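Local coordinates for ApaG protein (Pseudomonas aeruginosa, PDB 3NRF) that is of unknown function but folds as an all-beta protein of the DUF4354 family, with a signal sequence suggesting export from the cytoplasm, at residues 30-35 against 81-86; 3-8 against 37-42. All coordinates share one frame; numbering follows the deposited sequence.

Both interactions belong to the same antiparallel sheet and share strand 24-37. Interaction 1 has its centre about 6 Å from the centre of the folded chain, where residues 30-35 pair with residues 81-86 of strand 79-88. Interaction 2 lies about 19 Å away, centre to centre, at the end of the sheet where strand 24-37 runs out into a loop and the N-terminal residues lead into strand 7-21. Along the chain their segments alternate: 3-8, 30-35, 37-42, 81-86. The two meet where L35 CB packs on V7 CG1 at 3.9 Å. Strand 24-37 thus links the interior of the sheet to the end where it gives way to a loop, beside which another subunit continues the sheet.

Interaction 1 (30-35 against 81-86)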
loop_
_atom_site.group_PDB
_atom_site.type_symbol
_atom_site.label_atom_id
_atom_site.label_comp_id
_atom_site.label_asym_id
_atom_site.label_seq_id
_atom_site.Cartn_x
_atom_site.Cartn_y
_atom_site.Cartn_z
ATOM N N ALA B 30 1.704 -11.091 4.865
ATOM C CA ALA B 30 2.403 -12.075 4.090
ATOM C C ALA B 30 3.744 -11.553 3.650
ATOM O O ALA B 30 3.912 -10.354 3.509
ATOM C CB ALA B 30 1.578 -12.477 2.836
ATOM N N PHE B 31 4.673 -12.485 3.473
ATOM C CA PHE B 31 5.963 -12.223 2.920
ATOM C C PHE B 31 6.329 -13.322 1.937
ATOM O O PHE B 31 5.978 -14.499 2.139
ATOM C CB PHE B 31 7.069 -12.266 3.984
ATOM C CG PHE B 31 6.988 -11.176 5.026
ATOM C CD1 PHE B 31 6.110 -11.303 6.103
ATOM C CD2 PHE B 31 7.804 -10.095 4.972
ATOM C CE1 PHE B 31 6.066 -10.341 7.083
ATOM C CE2 PHE B 31 7.732 -9.102 5.962
ATOM C CZ PHE B 31 6.874 -9.246 6.996
ATOM N N LYS B 32 7.084 -12.956 0.903
ATOM C CA LYS B 32 7.780 -13.977 0.115
ATOM C C LYS B 32 9.182 -14.050 0.719
ATOM O O LYS B 32 9.802 -12.995 0.934
ATOM C CB LYS B 32 7.855 -13.561 -1.337
ATOM C CG LYS B 32 8.569 -14.569 -2.241
ATOM C CD LYS B 32 7.718 -15.723 -2.609
ATOM C CE LYS B 32 6.635 -15.316 -3.650
ATOM N NZ LYS B 32 5.676 -16.447 -3.820
ATOM N N VAL B 33 9.646 -15.261 1.036
ATOM C CA VAL B 33 10.889 -15.506 1.715
ATOM C C VAL B 33 11.768 -16.454 0.891
ATOM O O VAL B 33 11.273 -17.466 0.377
ATOM C CB VAL B 33 10.628 -16.165 3.111
ATOM C CG1 VAL B 33 11.924 -16.433 3.842
ATOM C CG2 VAL B 33 9.692 -15.291 3.956
ATOM N N ARG B 34 13.064 -16.175 0.845
ATOM C CA ARG B 34 14.042 -17.069 0.212
ATOM C C ARG B 34 15.115 -17.378 1.242
ATOM O O ARG B 34 15.675 -16.465 1.843
ATOM C CB ARG B 34 14.705 -16.445 -1.017
ATOM C CG ARG B 34 15.703 -17.422 -1.677
ATOM C CD ARG B 34 16.310 -16.886 -2.956
ATOM N NE ARG B 34 15.283 -16.529 -3.932
ATOM C CZ ARG B 34 15.558 -16.018 -5.140
ATOM N NH1 ARG B 34 16.813 -15.771 -5.474
ATOM N NH2 ARG B 34 14.579 -15.714 -5.983
ATOM N N LEU B 35 15.402 -18.653 1.460
ATOM C CA LEU B 35 16.464 -19.049 2.359
ATOM C C LEU B 35 17.613 -19.491 1.476
ATOM O O LEU B 35 17.385 -20.301 0.574
ATOM C CB LEU B 35 16.036 -20.216 3.239
ATOM C CG LEU B 35 14.747 -19.976 4.013
ATOM C CD1 LEU B 35 14.430 -21.253 4.768
ATOM C CD2 LEU B 35 14.877 -18.755 4.967
ATOM N N GLU B 81 12.475 -21.207 -1.557
ATOM C CA GLU B 81 11.674 -20.009 -1.486
ATOM C C GLU B 81 10.203 -20.331 -1.456
ATOM O O GLU B 81 9.756 -21.376 -1.947
ATOM C CB GLU B 81 12.024 -19.088 -2.656
ATOM C CG GLU B 81 11.093 -17.926 -2.905
ATOM C CD GLU B 81 11.445 -17.133 -4.158
ATOM O OE1 GLU B 81 12.481 -16.407 -4.173
ATOM O OE2 GLU B 81 10.637 -17.213 -5.123
ATOM N N GLY B 82 9.437 -19.458 -0.812
ATOM C CA GLY B 82 7.986 -19.593 -0.715
ATOM C C GLY B 82 7.373 -18.456 0.081
ATOM O O GLY B 82 8.059 -17.537 0.500
ATOM N N ASP B 83 6.077 -18.520 0.292
ATOM C CA ASP B 83 5.357 -17.531 1.100
ATOM C C ASP B 83 5.190 -17.954 2.540
ATOM O O ASP B 83 5.124 -19.144 2.854
ATOM C CB ASP B 83 3.996 -17.280 0.499
ATOM C CG ASP B 83 4.122 -16.747 -0.923
ATOM O OD1 ASP B 83 4.724 -15.669 -1.088
ATOM O OD2 ASP B 83 3.666 -17.418 -1.866
ATOM N N ALA B 84 5.165 -16.957 3.415
ATOM C CA ALA B 84 5.004 -17.164 4.851
ATOM C C ALA B 84 4.071 -16.079 5.347
ATOM O O ALA B 84 4.209 -14.897 4.937
ATOM C CB ALA B 84 6.355 -17.065 5.555
ATOM N N ILE B 85 3.089 -16.427 6.165
ATOM C CA ILE B 85 2.129 -15.436 6.641
ATOM C C ILE B 85 2.150 -15.374 8.165
ATOM O O ILE B 85 1.974 -16.418 8.817
ATOM C CB ILE B 85 0.668 -15.736 6.163
ATOM C CG1 ILE B 85 0.586 -15.774 4.652
ATOM C CG2 ILE B 85 -0.265 -14.690 6.661
ATOM C CD1 ILE B 85 -0.845 -16.093 4.135
ATOM N N PHE B 86 2.365 -14.187 8.704
ATOM C CA PHE B 86 2.441 -13.926 10.122
ATOM C C PHE B 86 1.226 -13.189 10.604
ATOM O O PHE B 86 0.537 -12.513 9.823
ATOM C CB PHE B 86 3.736 -13.176 10.496
ATOM C CG PHE B 86 5.002 -13.882 10.051
ATOM C CD1 PHE B 86 5.496 -13.685 8.769
ATOM C CD2 PHE B 86 5.679 -14.788 10.892
ATOM C CE1 PHE B 86 6.630 -14.325 8.328
ATOM C CE2 PHE B 86 6.825 -15.437 10.434
ATOM C CZ PHE B 86 7.300 -15.189 9.155
#
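F31 and V33 pair with A84 and G82 through four backbone hydrogen bonds, the regular ladder of an antiparallel sheet. F31 and A84 exchange N-H and C=O in both directions, F31 N to A84 O at 2.9 Å; V33 and G82 do the same, V33 N reaching G82 O at 2.8 Å. CA-H...O contacts from D83 CA to F31 O and from K32 CA to G82 O fill the non-hydrogen-bonded pair between them, and E81 CA makes another to V33 O beyond V33 and G82.

Salt bridges occupy the more exposed face, where the long chains of K32, R34 and E81 suit the setting. E81 has two conformers; in the one described here R34 approaches it side-on, NE at 2.8 Å and NH2 at 2.9 Å both gripping the single oxygen OE1. This oxygen lies in the guanidinium plane, while the two nitrogens come from one face of the carboxylate, whose plane is turned 28° from the guanidinium. K32 bends at its second and third torsions, which carries the chain across to D83 and sets NZ 3.0 Å from both OD1 and OD2, in weak bonds.

Apolar contacts hold the buried face. F31 and F86 meet obliquely, planes at 78°, with F31 CD1 3.6 Å from F86 CD1. V33 CG2 rests on A84 CB at 4.1 Å; the small A84 also packs on L62 and V65 of strand 59-65. Back on the charged face, A30 CB touches I85 CG1.

The chemistry is thus that of a two-faced sheet: ion pairs on the outer side may help to steady the register that the backbone bonds set, R34 doing so at least in this conformer of E81, while rings and methyls supply core on the other.

Interaction 2 (3-8 against 37-42); sequences APDAVM and NAAKSE
A6 and A38 join the two segments through one weak backbone bond, A38 N to A6 O at 3.4 Å, next to the antiparallel non-hydrogen-bonded pair of V7 and N37. Towards the N terminus the ladder ends here. D5 is the centre of an inverse gamma turn, A6 N bonding weakly back to P4 O at 2.9 Å, so the incoming chain kinks just before strand 7-21. P4 O also comes near A39 N, but at a poor angle for a bond.

Small side chains suit this close passage of two loops. The methyl CB of A38 is the hub: P4 O lies 3.4 Å from it, A3 CB 3.8 Å, P4 CD 4.0 Å and the selenium SE of selenomethionine M8 4.1 Å. In M8, CG anti to the carbonyl carbon (chi1 -52°) and an extended second torsion (-174°) set the selenium there. On D5, CG stands anti to the backbone N (chi1 -170°), which carries OD1 to A39 CB at 3.1 Å, a tight contact.

N37 shapes the loop from within. Its OD1 accepts a weak bond from A39 N, and its ND2 donates to S41 O at 3.0 Å, with S41 O close to the amide plane, and to L74 O, its strongest polar partner. An amide suits this place, since it both accepts and donates, and the two ends help to fix its rotation.

Backbone bonds tie M8 to V36 and N37 to G77 and A78, and strand 43-44 receives V7 and N37 on I43. On the other flank P4 and M8 pack on V21 of the second subunit, where M8 also joins an antiparallel ladder that carries the sheet across the interface.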
loop_
_atom_site.group_PDB
_atom_site.type_symbol
_atom_site.label_atom_id
_atom_site.label_comp_id
_atom_site.label_asym_id
_atom_site.label_seq_id
_atom_site.Cartn_x
_atom_site.Cartn_y
_atom_site.Cartn_z
ATOM N N ALA B 3 31.569 -15.775 2.124
ATOM C CA ALA B 3 30.124 -15.879 2.483
ATOM C C ALA B 3 29.972 -16.363 3.934
ATOM O O ALA B 3 30.767 -17.186 4.400
ATOM C CB ALA B 3 29.408 -16.821 1.520
ATOM N N PRO B 4 28.944 -15.861 4.656
ATOM C CA PRO B 4 28.782 -16.271 6.068
ATOM C C PRO B 4 28.442 -17.763 6.245
ATOM O O PRO B 4 27.817 -18.374 5.360
ATOM C CB PRO B 4 27.647 -15.374 6.581
ATOM C CG PRO B 4 26.922 -14.904 5.353
ATOM C CD PRO B 4 27.896 -14.920 4.211
ATOM N N ASP B 5 28.853 -18.329 7.384
ATOM C CA ASP B 5 28.609 -19.748 7.701
ATOM C C ASP B 5 27.187 -19.956 8.277
ATOM O O ASP B 5 27.002 -20.650 9.292
ATOM C CB ASP B 5 29.673 -20.259 8.692
ATOM C CG ASP B 5 29.630 -21.776 8.883
ATOM O OD1 ASP B 5 29.287 -22.510 7.928
ATOM O OD2 ASP B 5 29.962 -22.237 9.998
ATOM N N ALA B 6 26.191 -19.383 7.595
ATOM C CA ALA B 6 24.809 -19.426 8.050
ATOM C C ALA B 6 23.808 -19.220 6.902
ATOM O O ALA B 6 24.154 -18.929 5.740
ATOM C CB ALA B 6 24.597 -18.376 9.109
ATOM N N VAL B 7 22.545 -19.385 7.241
ATOM C CA VAL B 7 21.474 -19.213 6.277
ATOM C C VAL B 7 21.077 -17.737 6.193
ATOM O O VAL B 7 20.848 -17.041 7.199
ATOM C CB VAL B 7 20.273 -20.138 6.607
ATOM C CG1 VAL B 7 19.079 -19.905 5.650
ATOM C CG2 VAL B 7 20.724 -21.616 6.568
HETATM N N MSE B 8 21.005 -17.263 4.962
HETATM C CA MSE B 8 20.587 -15.902 4.674
HETATM C C MSE B 8 19.090 -15.949 4.404
HETATM O O MSE B 8 18.576 -16.831 3.685
HETATM C CB MSE B 8 21.305 -15.370 3.476
HETATM C CG MSE B 8 22.758 -15.530 3.581
HETATM SE SE MSE B 8 23.691 -14.684 2.109
HETATM C CE MSE B 8 22.943 -12.927 2.228
ATOM N N ASN B 37 21.588 -20.971 1.708
ATOM C CA ASN B 37 22.681 -21.521 2.519
ATOM C C ASN B 37 23.977 -21.070 1.912
ATOM O O ASN B 37 24.433 -21.646 0.914
ATOM C CB ASN B 37 22.624 -23.063 2.650
ATOM C CG ASN B 37 23.800 -23.656 3.474
ATOM O OD1 ASN B 37 24.694 -22.946 3.911
ATOM N ND2 ASN B 37 23.789 -24.970 3.667
ATOM N N ALA B 38 24.575 -20.035 2.510
ATOM C CA ALA B 38 25.837 -19.461 2.025
ATOM C C ALA B 38 27.075 -20.285 2.402
ATOM O O ALA B 38 28.131 -20.145 1.780
ATOM C CB ALA B 38 25.984 -18.030 2.558
ATOM N N ALA B 39 26.942 -21.132 3.422
ATOM C CA ALA B 39 28.051 -21.962 3.915
ATOM C C ALA B 39 28.477 -23.077 2.969
ATOM O O ALA B 39 27.786 -23.393 1.991
ATOM C CB ALA B 39 27.683 -22.561 5.287
ATOM N N LYS B 40 29.628 -23.669 3.278
ATOM C CA LYS B 40 30.171 -24.772 2.496
ATOM C C LYS B 40 29.714 -26.136 3.013
ATOM O O LYS B 40 30.114 -27.163 2.470
ATOM C CB LYS B 40 31.707 -24.707 2.437
ATOM C CG LYS B 40 32.285 -23.639 1.495
ATOM C CD LYS B 40 31.803 -23.843 0.047
ATOM C CE LYS B 40 32.619 -23.038 -0.981
ATOM N NZ LYS B 40 34.035 -23.516 -1.123
ATOM N N SER B 41 28.887 -26.151 4.054
ATOM C CA SER B 41 28.338 -27.407 4.571
ATOM C C SER B 41 26.815 -27.368 4.680
ATOM O O SER B 41 26.210 -26.310 4.703
ATOM C CB SER B 41 28.927 -27.726 5.937
ATOM O OG SER B 41 28.609 -26.711 6.853
ATOM N N GLU B 42 26.212 -28.548 4.761
ATOM C CA GLU B 42 24.764 -28.677 4.913
ATOM C C GLU B 42 24.376 -28.204 6.320
ATOM O O GLU B 42 25.109 -28.445 7.279
ATOM C CB GLU B 42 24.368 -30.127 4.676
ATOM C CG GLU B 42 22.910 -30.394 4.687
ATOM C CD GLU B 42 22.582 -31.793 4.227
ATOM O OE1 GLU B 42 23.512 -32.625 3.985
ATOM O OE2 GLU B 42 21.381 -32.073 4.068
#